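PDB 3RCN: beta-N-acetylhexosaminidase from Arthrobacter aurescens, which probably hydrolyses terminal non-reducing N-acetyl-D-hexosamine residues in N-acetyl-beta-D-hexosaminides, as a member of glycosyl hydrolase family 20. Local coordinates for residues V348-L351 with A352-L355; T289-E292 with F293-V297; S517-P521 with W522-P526; T499-H502 with L503-E507. All blocks are in the same frame, centred on the assembly; numbering follows the deposited sequence.

Interaction 1: residues V348-L351 with A352-L355; sequences VGQL and ALHL
Q350 and L353 touch on the outward side of a single continuous helix, 342-357: the amide oxygen OE1 of Q350 comes within 4.1 Å of CD2 of L353. This is van der Waals contact, and the two chains pass at a slant. The glutamine bends at chi2 (-61°), which lays its amide near the leucine instead of letting the chain run straight out. L353 also leans on the backbone, with CB 3.3 Å from O of Q350 and CD1 4.0 Å from O of G349, a residue with no side chain. One residue back from L353, the methyl of A352 sits 3.4 Å from O of V348, a turn earlier.

Beneath these contacts lies the regular i to i+4 ladder. The backbone N atoms of A352, L353, H354 and L355 donate in turn to O of V348, G349, Q350 and L351 at 2.7 to 3.1 Å, the last bond being the straightest at the hydrogen (167°).

The second shell fixes the other sides. L351 is buried against L291, Y294 and L298 of helix 288-304, while L355 lies on I310 and L312 of strand 309-313 and A352 on T362 of strand 361-364. H354, with CG anti to its backbone N (chi1 179°), swings its ring away from the preceding turn, toward helix 288-304, where NE2 bonds to D299 OD1. V348, L351, A352 and L355 form the buried face, while Q350 and the exposed L353 lie on the outer side, as in the outer helices packed on the parallel strands of the family's alpha/beta (TIM) barrel.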
ATOM      1  N   VAL A 348      15.316   0.376  33.588  1.00 36.43           N
ATOM      2  CA  VAL A 348      14.171  -0.305  33.020  1.00 36.05           C
ATOM      3  C   VAL A 348      13.103  -0.550  34.090  1.00 35.56           C
ATOM      4  O   VAL A 348      11.903  -0.415  33.826  1.00 33.74           O
ATOM      5  CB  VAL A 348      14.622  -1.625  32.357  1.00 36.07           C
ATOM      6  CG1 VAL A 348      13.440  -2.474  31.960  1.00 22.78           C
ATOM      7  CG2 VAL A 348      15.532  -1.329  31.154  1.00 36.54           C
ATOM      8  N   GLY A 349      13.545  -0.888  35.301  1.00 36.16           N
ATOM      9  CA  GLY A 349      12.637  -1.152  36.408  1.00 25.34           C
ATOM     10  C   GLY A 349      11.837   0.073  36.793  1.00 32.10           C
ATOM     11  O   GLY A 349      10.638  -0.026  37.025  1.00 37.48           O
ATOM     12  N   GLN A 350      12.498   1.228  36.860  1.00 38.02           N
ATOM     13  CA  GLN A 350      11.809   2.492  37.131  1.00 40.45           C
ATOM     14  C   GLN A 350      10.734   2.768  36.081  1.00 38.84           C
ATOM     15  O   GLN A 350       9.610   3.165  36.404  1.00 33.78           O
ATOM     16  CB  GLN A 350      12.786   3.668  37.185  1.00 32.35           C
ATOM     17  CG  GLN A 350      13.776   3.637  38.343  1.00 39.61           C
ATOM     18  CD  GLN A 350      13.116   3.656  39.714  1.00 42.25           C
ATOM     19  OE1 GLN A 350      13.105   2.638  40.415  1.00 37.70           O
ATOM     20  NE2 GLN A 350      12.569   4.812  40.109  1.00 39.61           N
ATOM     21  N   LEU A 351      11.071   2.557  34.817  1.00 34.64           N
ATOM     22  CA  LEU A 351      10.064   2.710  33.782  1.00 33.85           C
ATOM     23  C   LEU A 351       8.974   1.643  33.903  1.00 34.08           C
ATOM     24  O   LEU A 351       7.788   1.948  33.768  1.00 31.88           O
ATOM     25  CB  LEU A 351      10.708   2.718  32.402  1.00 37.95           C
ATOM     26  CG  LEU A 351      11.590   3.943  32.147  1.00 37.33           C
ATOM     27  CD1 LEU A 351      12.264   3.816  30.801  1.00 34.61           C
ATOM     28  CD2 LEU A 351      10.794   5.249  32.259  1.00 29.59           C
ATOM     29  N   ALA A 352       9.368   0.403  34.186  1.00 34.02           N
ATOM     30  CA  ALA A 352       8.383  -0.663  34.399  1.00 33.66           C
ATOM     31  C   ALA A 352       7.407  -0.300  35.511  1.00 32.98           C
ATOM     32  O   ALA A 352       6.212  -0.609  35.429  1.00 29.00           O
ATOM     33  CB  ALA A 352       9.060  -2.003  34.690  1.00 22.16           C
ATOM     34  N   LEU A 353       7.926   0.361  36.545  1.00 35.58           N
ATOM     35  CA  LEU A 353       7.111   0.840  37.658  1.00 35.68           C
ATOM     36  C   LEU A 353       6.118   1.895  37.158  1.00 41.57           C
ATOM     37  O   LEU A 353       4.959   1.910  37.565  1.00 43.61           O
ATOM     38  CB  LEU A 353       8.001   1.444  38.749  1.00 29.29           C
ATOM     39  CG  LEU A 353       8.060   0.794  40.132  1.00 42.00           C
ATOM     40  CD1 LEU A 353       8.031  -0.718  40.042  1.00 47.52           C
ATOM     41  CD2 LEU A 353       9.307   1.259  40.877  1.00 37.99           C
ATOM     42  N   HIS A 354       6.576   2.778  36.274  1.00 37.98           N
ATOM     43  CA  HIS A 354       5.724   3.848  35.767  1.00 33.84           C
ATOM     44  C   HIS A 354       4.591   3.254  34.928  1.00 37.88           C
ATOM     45  O   HIS A 354       3.439   3.676  35.023  1.00 38.94           O
ATOM     46  CB  HIS A 354       6.550   4.855  34.968  1.00 31.79           C
ATOM     47  CG  HIS A 354       5.744   5.977  34.399  1.00 43.26           C
ATOM     48  ND1 HIS A 354       5.102   6.912  35.185  1.00 44.46           N
ATOM     49  CD2 HIS A 354       5.464   6.317  33.120  1.00 46.65           C
ATOM     50  CE1 HIS A 354       4.470   7.775  34.418  1.00 42.92           C
ATOM     51  NE2 HIS A 354       4.672   7.436  33.155  1.00 46.39           N
ATOM     52  N   LEU A 355       4.927   2.251  34.122  1.00 31.10           N
ATOM     53  CA  LEU A 355       3.923   1.518  33.377  1.00 30.67           C
ATOM     54  C   LEU A 355       2.919   0.866  34.318  1.00 37.90           C
ATOM     55  O   LEU A 355       1.714   0.850  34.038  1.00 31.97           O
ATOM     56  CB  LEU A 355       4.587   0.457  32.494  1.00 34.87           C
ATOM     57  CG  LEU A 355       5.363   1.008  31.297  1.00 38.14           C
ATOM     58  CD1 LEU A 355       5.990  -0.108  30.466  1.00 40.16           C
ATOM     59  CD2 LEU A 355       4.459   1.895  30.430  1.00 28.58           C
TER

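Interaction 2: residues T289-E292 with F293-V297; sequences TSLE and FYRNV
Helix 288-304 of the catalytic barrel brings L291 under R295 and E292 beside N296, each pair one helical turn apart. R295 runs extended from CG to NE, and its guanidinium group is laid over L291, whose CB lies under one face, 4.0 Å from NH1. Further out, CD1 of L291 reaches 3.9 Å from NH2. The long arginine thus covers the leucine with its flat end while keeping its charge toward the helix surface, and replacing it by an alanine would probably strip this cover from L291, loosening the outer edge of the leucine's packing on helix 342-357.

E292 and N296 are less intimate. OE2 of E292 stands 3.5 Å from ND2 of N296 with the carboxylate and amide planes almost perpendicular (88°); the amide nitrogen finds its hydrogen bond at Y189 OH.

On the buried side, CD1 of Y294 meets O of S290 at 3.3 Å, the oxygen lying at the ring's edge in its plane. The same oxygen takes the backbone N of Y294 at 3.0 Å. F293, its CG anti to the backbone N (chi1 -173°), turns its ring off the helix to stack with Y189, and S290 OG bonds to E285 O. Aromatic and aliphatic groups inward, with charged and amide groups outward, mark the amphipathic outer helix of a TIM-barrel domain.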
ATOM      1  N   THR A 289      16.775  12.936  34.709  1.00 43.46           N
ATOM      2  CA  THR A 289      16.267  13.636  33.535  1.00 42.52           C
ATOM      3  C   THR A 289      15.855  12.681  32.410  1.00 32.32           C
ATOM      4  O   THR A 289      14.754  12.818  31.890  1.00 34.15           O
ATOM      5  CB  THR A 289      17.203  14.776  33.060  1.00 47.26           C
ATOM      6  OG1 THR A 289      18.526  14.274  32.847  1.00 50.63           O
ATOM      7  CG2 THR A 289      17.250  15.866  34.116  1.00 42.93           C
ATOM      8  N   SER A 290      16.708  11.709  32.074  1.00 30.99           N
ATOM      9  CA  SER A 290      16.334  10.633  31.145  1.00 32.03           C
ATOM     10  C   SER A 290      15.037   9.991  31.601  1.00 35.26           C
ATOM     11  O   SER A 290      14.101   9.828  30.814  1.00 29.97           O
ATOM     12  CB  SER A 290      17.386   9.527  31.105  1.00 32.54           C
ATOM     13  OG  SER A 290      18.676  10.053  30.963  1.00 46.23           O
ATOM     14  N   LEU A 291      15.002   9.610  32.878  1.00 28.98           N
ATOM     15  CA  LEU A 291      13.824   8.978  33.454  1.00 31.84           C
ATOM     16  C   LEU A 291      12.569   9.812  33.253  1.00 34.73           C
ATOM     17  O   LEU A 291      11.534   9.281  32.850  1.00 40.38           O
ATOM     18  CB  LEU A 291      14.030   8.697  34.946  1.00 38.79           C
ATOM     19  CG  LEU A 291      14.407   7.252  35.244  1.00 40.14           C
ATOM     20  CD1 LEU A 291      14.541   7.030  36.729  1.00 41.83           C
ATOM     21  CD2 LEU A 291      13.356   6.320  34.632  1.00 37.19           C
ATOM     22  N   GLU A 292      12.656  11.111  33.539  1.00 31.14           N
ATOM     23  CA  GLU A 292      11.498  11.978  33.394  1.00 45.73           C
ATOM     24  C   GLU A 292      11.071  12.059  31.917  1.00 42.49           C
ATOM     25  O   GLU A 292       9.878  12.041  31.587  1.00 29.80           O
ATOM     26  CB  GLU A 292      11.785  13.375  33.953  1.00 56.96           C
ATOM     27  CG  GLU A 292      10.606  14.342  33.819  1.00 72.70           C
ATOM     28  CD  GLU A 292      11.042  15.786  33.577  1.00 87.52           C
ATOM     29  OE1 GLU A 292      12.132  16.168  34.066  1.00 88.87           O
ATOM     30  OE2 GLU A 292      10.295  16.534  32.894  1.00 90.77           O
ATOM     31  N   PHE A 293      12.062  12.144  31.037  1.00 35.08           N
ATOM     32  CA  PHE A 293      11.809  12.235  29.615  1.00 37.78           C
ATOM     33  C   PHE A 293      10.974  11.044  29.169  1.00 39.58           C
ATOM     34  O   PHE A 293       9.936  11.201  28.527  1.00 37.03           O
ATOM     35  CB  PHE A 293      13.135  12.266  28.860  1.00 38.43           C
ATOM     36  CG  PHE A 293      12.987  12.534  27.397  1.00 44.10           C
ATOM     37  CD1 PHE A 293      12.787  11.490  26.504  1.00 46.99           C
ATOM     38  CD2 PHE A 293      13.051  13.830  26.907  1.00 39.54           C
ATOM     39  CE1 PHE A 293      12.649  11.735  25.148  1.00 37.16           C
ATOM     40  CE2 PHE A 293      12.916  14.077  25.552  1.00 33.96           C
ATOM     41  CZ  PHE A 293      12.713  13.026  24.675  1.00 32.90           C
ATOM     42  N   TYR A 294      11.420   9.850  29.536  1.00 33.38           N
ATOM     43  CA  TYR A 294      10.784   8.643  29.052  1.00 30.30           C
ATOM     44  C   TYR A 294       9.480   8.294  29.761  1.00 32.20           C
ATOM     45  O   TYR A 294       8.701   7.504  29.247  1.00 37.41           O
ATOM     46  CB  TYR A 294      11.759   7.479  29.091  1.00 26.13           C
ATOM     47  CG  TYR A 294      12.674   7.474  27.905  1.00 27.82           C
ATOM     48  CD1 TYR A 294      13.906   8.105  27.958  1.00 30.36           C
ATOM     49  CD2 TYR A 294      12.298   6.860  26.716  1.00 29.10           C
ATOM     50  CE1 TYR A 294      14.747   8.118  26.867  1.00 34.79           C
ATOM     51  CE2 TYR A 294      13.132   6.866  25.611  1.00 25.83           C
ATOM     52  CZ  TYR A 294      14.354   7.498  25.695  1.00 33.59           C
ATOM     53  OH  TYR A 294      15.196   7.508  24.614  1.00 32.62           O
ATOM     54  N   ARG A 295       9.239   8.882  30.926  1.00 26.92           N
ATOM     55  CA  ARG A 295       7.936   8.753  31.577  1.00 33.87           C
ATOM     56  C   ARG A 295       6.946   9.583  30.799  1.00 34.33           C
ATOM     57  O   ARG A 295       5.806   9.166  30.587  1.00 37.47           O
ATOM     58  CB  ARG A 295       7.948   9.265  33.018  1.00 35.52           C
ATOM     59  CG  ARG A 295       8.703   8.422  34.003  1.00 37.08           C
ATOM     60  CD  ARG A 295       8.439   8.951  35.406  1.00 36.97           C
ATOM     61  NE  ARG A 295       9.183   8.211  36.403  1.00 35.15           N
ATOM     62  CZ  ARG A 295      10.258   8.688  37.010  1.00 45.19           C
ATOM     63  NH1 ARG A 295      10.667   9.920  36.713  1.00 37.28           N
ATOM     64  NH2 ARG A 295      10.906   7.945  37.918  1.00 42.05           N
ATOM     65  N   ASN A 296       7.389  10.765  30.380  1.00 30.79           N
ATOM     66  CA  ASN A 296       6.570  11.618  29.522  1.00 36.18           C
ATOM     67  C   ASN A 296       6.257  10.967  28.163  1.00 39.68           C
ATOM     68  O   ASN A 296       5.142  11.080  27.657  1.00 41.33           O
ATOM     69  CB  ASN A 296       7.211  12.993  29.355  1.00 34.44           C
ATOM     70  CG  ASN A 296       7.136  13.819  30.628  1.00 40.02           C
ATOM     71  OD1 ASN A 296       6.199  13.679  31.410  1.00 35.44           O
ATOM     72  ND2 ASN A 296       8.125  14.677  30.844  1.00 45.68           N
ATOM     73  N   VAL A 297       7.236  10.273  27.591  1.00 33.94           N
ATOM     74  CA  VAL A 297       7.007   9.539  26.360  1.00 33.77           C
ATOM     75  C   VAL A 297       6.006   8.423  26.620  1.00 35.75           C
ATOM     76  O   VAL A 297       5.064   8.231  25.849  1.00 30.35           O
ATOM     77  CB  VAL A 297       8.314   8.944  25.797  1.00 32.60           C
ATOM     78  CG1 VAL A 297       8.014   7.856  24.796  1.00 28.38           C
ATOM     79  CG2 VAL A 297       9.178  10.028  25.176  1.00 25.27           C
TER

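Interaction 3: residues S517-P521 with W522-P526; sequences SGPAP and WQQRP
Q523 folds back over A520, and its side chain can be followed atom by atom. CB starts 3.2 Å from O of A520. CG, set beside the backbone N (chi1 -71°), passes 4.1 Å from CB of A520. The chain then runs extended, bringing CD to 3.8 Å from that methyl, until OE1 accepts the backbone N of A520 at 2.7 Å. This donor lies above the carbonyl plane, 37° out of it. NE2 turns to a different partner, O of Y513.

In return, O of A520 takes the backbone N of Q523 at 2.7 Å, closing a type I beta turn with P521 and W522 at its corners. Proline suits the first corner, since its ring holds phi near the value required. W522 doubles back from the other corner to put one face of its six-membered ring against A520, whose CB stands 3.6 Å from the ring centroid and only 10° off the normal, a CH-pi contact. P521 packs on W198 of the second subunit and W522 on its G218.

Q523 binds both backbone polar atoms of A520, Q524 N bonds weakly to its oxygen, and an indole covers the methyl: polar and apolar contacts hold the turn.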
ATOM      1  N   SER A 517      11.384 -21.927  -5.705  1.00 47.24           N
ATOM      2  CA  SER A 517      12.575 -22.276  -6.475  1.00 44.25           C
ATOM      3  C   SER A 517      13.652 -21.199  -6.368  1.00 42.47           C
ATOM      4  O   SER A 517      14.694 -21.282  -6.999  1.00 49.82           O
ATOM      5  CB  SER A 517      12.231 -22.601  -7.933  1.00 43.81           C
ATOM      6  OG  SER A 517      11.497 -21.556  -8.549  1.00 51.70           O
ATOM      7  N   GLY A 518      13.405 -20.194  -5.544  1.00 43.39           N
ATOM      8  CA  GLY A 518      14.357 -19.113  -5.392  1.00 46.85           C
ATOM      9  C   GLY A 518      13.917 -17.770  -5.918  1.00 48.17           C
ATOM     10  O   GLY A 518      12.864 -17.648  -6.545  1.00 54.05           O
ATOM     11  N   PRO A 519      14.685 -16.729  -5.578  1.00 48.05           N
ATOM     12  CA  PRO A 519      14.339 -15.339  -5.884  1.00 43.62           C
ATOM     13  C   PRO A 519      14.128 -15.072  -7.367  1.00 43.56           C
ATOM     14  O   PRO A 519      14.896 -15.562  -8.199  1.00 44.33           O
ATOM     15  CB  PRO A 519      15.552 -14.547  -5.366  1.00 40.90           C
ATOM     16  CG  PRO A 519      16.608 -15.577  -5.044  1.00 44.72           C
ATOM     17  CD  PRO A 519      15.879 -16.824  -4.722  1.00 46.90           C
ATOM     18  N   ALA A 520      13.088 -14.301  -7.683  1.00 40.47           N
ATOM     19  CA  ALA A 520      12.902 -13.779  -9.029  1.00 34.24           C
ATOM     20  C   ALA A 520      14.035 -12.815  -9.314  1.00 35.63           C
ATOM     21  O   ALA A 520      14.546 -12.174  -8.409  1.00 45.58           O
ATOM     22  CB  ALA A 520      11.554 -13.077  -9.155  1.00 33.69           C
ATOM     23  N   PRO A 521      14.445 -12.716 -10.577  1.00 36.30           N
ATOM     24  CA  PRO A 521      15.575 -11.855 -10.935  1.00 31.43           C
ATOM     25  C   PRO A 521      15.461 -10.425 -10.392  1.00 32.05           C
ATOM     26  O   PRO A 521      16.491  -9.846 -10.057  1.00 30.66           O
ATOM     27  CB  PRO A 521      15.521 -11.851 -12.469  1.00 34.72           C
ATOM     28  CG  PRO A 521      14.926 -13.179 -12.808  1.00 33.80           C
ATOM     29  CD  PRO A 521      13.900 -13.436 -11.741  1.00 36.47           C
ATOM     30  N   TRP A 522      14.254  -9.861 -10.323  1.00 32.49           N
ATOM     31  CA  TRP A 522      14.098  -8.491  -9.822  1.00 33.32           C
ATOM     32  C   TRP A 522      14.150  -8.419  -8.297  1.00 37.16           C
ATOM     33  O   TRP A 522      14.202  -7.341  -7.718  1.00 41.95           O
ATOM     34  CB  TRP A 522      12.812  -7.830 -10.344  1.00 29.44           C
ATOM     35  CG  TRP A 522      11.562  -8.566 -10.002  1.00 29.38           C
ATOM     36  CD1 TRP A 522      10.789  -8.411  -8.880  1.00 34.03           C
ATOM     37  CD2 TRP A 522      10.930  -9.580 -10.787  1.00 23.11           C
ATOM     38  NE1 TRP A 522       9.713  -9.274  -8.923  1.00 32.02           N
ATOM     39  CE2 TRP A 522       9.780 -10.002 -10.085  1.00 32.99           C
ATOM     40  CE3 TRP A 522      11.228 -10.182 -12.010  1.00 32.46           C
ATOM     41  CZ2 TRP A 522       8.936 -10.996 -10.570  1.00 37.60           C
ATOM     42  CZ3 TRP A 522      10.380 -11.168 -12.497  1.00 32.95           C
ATOM     43  CH2 TRP A 522       9.251 -11.564 -11.777  1.00 35.36           C
ATOM     44  N   GLN A 523      14.107  -9.578  -7.658  1.00 37.84           N
ATOM     45  CA  GLN A 523      14.240  -9.679  -6.209  1.00 33.51           C
ATOM     46  C   GLN A 523      15.687  -9.808  -5.749  1.00 37.75           C
ATOM     47  O   GLN A 523      15.979  -9.687  -4.564  1.00 41.83           O
ATOM     48  CB  GLN A 523      13.455 -10.883  -5.701  1.00 27.96           C
ATOM     49  CG  GLN A 523      11.949 -10.711  -5.771  1.00 29.96           C
ATOM     50  CD  GLN A 523      11.240 -12.020  -5.537  1.00 38.41           C
ATOM     51  OE1 GLN A 523      11.835 -13.095  -5.681  1.00 40.50           O
ATOM     52  NE2 GLN A 523       9.972 -11.946  -5.160  1.00 38.69           N
ATOM     53  N   GLN A 524      16.592 -10.075  -6.676  1.00 33.11           N
ATOM     54  CA  GLN A 524      17.996 -10.190  -6.329  1.00 32.85           C
ATOM     55  C   GLN A 524      18.680  -8.827  -6.118  1.00 31.96           C
ATOM     56  O   GLN A 524      18.213  -7.800  -6.599  1.00 31.72           O
ATOM     57  CB  GLN A 524      18.713 -11.035  -7.374  1.00 30.98           C
ATOM     58  CG  GLN A 524      18.305 -12.485  -7.306  1.00 45.32           C
ATOM     59  CD  GLN A 524      18.863 -13.289  -8.448  1.00 67.77           C
ATOM     60  OE1 GLN A 524      19.967 -13.020  -8.926  1.00 74.97           O
ATOM     61  NE2 GLN A 524      18.097 -14.278  -8.909  1.00 75.02           N
ATOM     62  N   ARG A 525      19.766  -8.822  -5.363  1.00 28.19           N
ATOM     63  CA  ARG A 525      20.525  -7.598  -5.142  1.00 35.98           C
ATOM     64  C   ARG A 525      22.018  -7.921  -5.132  1.00 40.66           C
ATOM     65  O   ARG A 525      22.640  -7.971  -4.078  1.00 49.53           O
ATOM     66  CB  ARG A 525      20.125  -6.936  -3.815  1.00 34.18           C
ATOM     67  CG  ARG A 525      18.629  -6.628  -3.674  1.00 30.26           C
ATOM     68  CD  ARG A 525      18.257  -5.208  -4.119  1.00 23.85           C
ATOM     69  NE  ARG A 525      16.831  -4.921  -3.920  1.00 26.80           N
ATOM     70  CZ  ARG A 525      15.854  -5.329  -4.733  1.00 32.79           C
ATOM     71  NH1 ARG A 525      16.137  -6.055  -5.809  1.00 34.67           N
ATOM     72  NH2 ARG A 525      14.590  -5.025  -4.469  1.00 28.26           N
ATOM     73  N   PRO A 526      22.592  -8.164  -6.309  1.00 36.32           N
ATOM     74  CA  PRO A 526      24.020  -8.491  -6.427  1.00 30.84           C
ATOM     75  C   PRO A 526      24.936  -7.320  -6.074  1.00 34.85           C
ATOM     76  O   PRO A 526      24.565  -6.159  -6.247  1.00 32.21           O
ATOM     77  CB  PRO A 526      24.179  -8.845  -7.911  1.00 31.48           C
ATOM     78  CG  PRO A 526      23.022  -8.128  -8.617  1.00 25.97           C
ATOM     79  CD  PRO A 526      21.896  -8.142  -7.614  1.00 35.71           C
TER

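Interaction 4: residues T499-H502 with L503-E507; sequences TGAH and LARLE
A501 and H502 meet R505 on helix 491-508, whose turn at 499-502 is of the wider pi type. The firm side is inward. NH1 of R505 donates to ND1 of H502 at 2.8 Å, the nitrogen lying in the plane of the imidazole and ND1 in the plane of the guanidinium. The two flat groups still stand 64° apart, for the bond joins them edge to edge. The arginine chain, extended from CG to NE, can then lay a guanidinium face on the methyl of A501, with CB 3.5 Å from NH2, and NH2 also bonds to O of Q9. Since ND1 acts as acceptor, the ring probably carries its proton on NE2, which pairs with NE2 of H167. A leucine in place of R505 would probably leave ND1 of H502 and O of Q9 without their donors. H502 and R505 both pack on M166 of helix 154-166 and Q107 of helix 95-109, so this turn joins the catalytic barrel to the N-terminal alpha/beta domain.

The outer side is looser. T499 meets L503 remotely, CA to CG at 4.3 Å, and A504 N makes a weak bond to A501 O. Where the turn has widened, a water enters the backbone: it donates to O of T499 at 2.8 Å and accepts from N of A504 at 2.9 Å.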
ATOM      1  N   THR A 499       1.596 -24.810  -2.200  1.00 44.69           N
ATOM      2  CA  THR A 499       1.670 -24.640  -3.643  1.00 47.86           C
ATOM      3  C   THR A 499       0.302 -24.814  -4.302  1.00 50.04           C
ATOM      4  O   THR A 499      -0.043 -24.080  -5.223  1.00 50.90           O
ATOM      5  CB  THR A 499       2.654 -25.635  -4.248  1.00 49.10           C
ATOM      6  OG1 THR A 499       2.161 -26.960  -4.037  1.00 59.01           O
ATOM      7  CG2 THR A 499       4.009 -25.506  -3.570  1.00 37.84           C
ATOM      8  N   GLY A 500      -0.478 -25.774  -3.812  1.00 52.10           N
ATOM      9  CA  GLY A 500      -1.800 -26.055  -4.348  1.00 49.25           C
ATOM     10  C   GLY A 500      -2.794 -24.909  -4.257  1.00 56.26           C
ATOM     11  O   GLY A 500      -3.503 -24.635  -5.220  1.00 60.87           O
ATOM     12  N   ALA A 501      -2.858 -24.244  -3.106  1.00 53.23           N
ATOM     13  CA  ALA A 501      -3.840 -23.175  -2.865  1.00 44.76           C
ATOM     14  C   ALA A 501      -3.254 -21.847  -2.352  1.00 49.17           C
ATOM     15  O   ALA A 501      -3.494 -20.783  -2.933  1.00 48.63           O
ATOM     16  CB  ALA A 501      -4.984 -23.655  -1.983  1.00 34.31           C
ATOM     17  N   HIS A 502      -2.582 -21.913  -1.204  1.00 41.67           N
ATOM     18  CA  HIS A 502      -2.153 -20.725  -0.458  1.00 37.04           C
ATOM     19  C   HIS A 502      -1.303 -19.684  -1.189  1.00 36.81           C
ATOM     20  O   HIS A 502      -1.495 -18.482  -0.988  1.00 35.15           O
ATOM     21  CB  HIS A 502      -1.452 -21.128   0.836  1.00 38.15           C
ATOM     22  CG  HIS A 502      -1.519 -20.078   1.902  1.00 36.17           C
ATOM     23  ND1 HIS A 502      -2.696 -19.723   2.516  1.00 37.97           N
ATOM     24  CD2 HIS A 502      -0.553 -19.293   2.441  1.00 31.78           C
ATOM     25  CE1 HIS A 502      -2.455 -18.769   3.406  1.00 35.71           C
ATOM     26  NE2 HIS A 502      -1.168 -18.491   3.374  1.00 37.80           N
ATOM     27  N   LEU A 503      -0.357 -20.122  -2.012  1.00 33.43           N
ATOM     28  CA  LEU A 503       0.412 -19.161  -2.797  1.00 32.20           C
ATOM     29  C   LEU A 503      -0.525 -18.279  -3.625  1.00 41.33           C
ATOM     30  O   LEU A 503      -0.255 -17.093  -3.821  1.00 49.92           O
ATOM     31  CB  LEU A 503       1.418 -19.855  -3.716  1.00 30.75           C
ATOM     32  CG  LEU A 503       2.686 -20.476  -3.124  1.00 39.43           C
ATOM     33  CD1 LEU A 503       3.641 -20.802  -4.257  1.00 42.38           C
ATOM     34  CD2 LEU A 503       3.365 -19.554  -2.094  1.00 36.77           C
ATOM     35  N   ALA A 504      -1.624 -18.858  -4.108  1.00 37.18           N
ATOM     36  CA  ALA A 504      -2.600 -18.102  -4.897  1.00 36.00           C
ATOM     37  C   ALA A 504      -3.314 -17.071  -4.034  1.00 38.57           C
ATOM     38  O   ALA A 504      -3.676 -15.997  -4.523  1.00 29.25           O
ATOM     39  CB  ALA A 504      -3.609 -19.027  -5.545  1.00 22.57           C
ATOM     40  N   ARG A 505      -3.512 -17.405  -2.755  1.00 37.47           N
ATOM     41  CA  ARG A 505      -4.114 -16.472  -1.797  1.00 35.73           C
ATOM     42  C   ARG A 505      -3.178 -15.299  -1.499  1.00 36.12           C
ATOM     43  O   ARG A 505      -3.619 -14.144  -1.440  1.00 38.88           O
ATOM     44  CB  ARG A 505      -4.468 -17.178  -0.496  1.00 40.96           C
ATOM     45  CG  ARG A 505      -5.579 -18.195  -0.599  1.00 36.19           C
ATOM     46  CD  ARG A 505      -5.798 -18.886   0.750  1.00 35.39           C
ATOM     47  NE  ARG A 505      -6.467 -20.170   0.595  1.00 41.43           N
ATOM     48  CZ  ARG A 505      -5.981 -21.323   1.035  1.00 43.45           C
ATOM     49  NH1 ARG A 505      -4.827 -21.352   1.691  1.00 38.10           N
ATOM     50  NH2 ARG A 505      -6.656 -22.445   0.832  1.00 46.16           N
ATOM     51  N   LEU A 506      -1.891 -15.594  -1.309  1.00 26.96           N
ATOM     52  CA  LEU A 506      -0.898 -14.540  -1.126  1.00 30.48           C
ATOM     53  C   LEU A 506      -0.824 -13.618  -2.353  1.00 37.74           C
ATOM     54  O   LEU A 506      -0.699 -12.393  -2.226  1.00 40.94           O
ATOM     55  CB  LEU A 506       0.478 -15.131  -0.835  1.00 28.78           C
ATOM     56  CG  LEU A 506       0.632 -15.972   0.434  1.00 35.39           C
ATOM     57  CD1 LEU A 506       2.062 -16.430   0.577  1.00 32.86           C
ATOM     58  CD2 LEU A 506       0.194 -15.221   1.682  1.00 33.26           C
ATOM     59  N   GLU A 507      -0.894 -14.206  -3.542  1.00 30.47           N
ATOM     60  CA  GLU A 507      -0.895 -13.405  -4.756  1.00 33.35           C
ATOM     61  C   GLU A 507      -2.109 -12.494  -4.768  1.00 31.30           C
ATOM     62  O   GLU A 507      -2.011 -11.333  -5.138  1.00 34.93           O
ATOM     63  CB  GLU A 507      -0.871 -14.278  -6.008  1.00 31.50           C
ATOM     64  CG  GLU A 507       0.482 -14.923  -6.290  1.00 49.04           C
ATOM     65  CD  GLU A 507       0.431 -15.920  -7.445  1.00 71.02           C
ATOM     66  OE1 GLU A 507      -0.302 -15.673  -8.442  1.00 75.97           O
ATOM     67  OE2 GLU A 507       1.122 -16.960  -7.352  1.00 76.25           O
TER
HETATM   68  O   HOH W   1      -1.418 -21.610  -5.061  1.00 43.26           O

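How the interactions relate
Along the chain the order is interaction 2, 1, 4 and 3. Interactions 1 and 2 lie on neighbouring helices, 342-357 and 288-304, of the catalytic barrel; their centres are about 11 Å apart and they touch, CB of Q350 lying 3.7 Å from CD2 of L291. Interactions 4 and 3 form a separate group, centres about 19 Å apart, one on helix 491-508 and the other in the loop that follows. About 45 Å separates the centres of interactions 1 and 4, on opposite sides of the chain's centre. The first pair thus joins adjacent barrel helices, whereas interaction 4 faces the N-terminal domain and interaction 3 the second subunit.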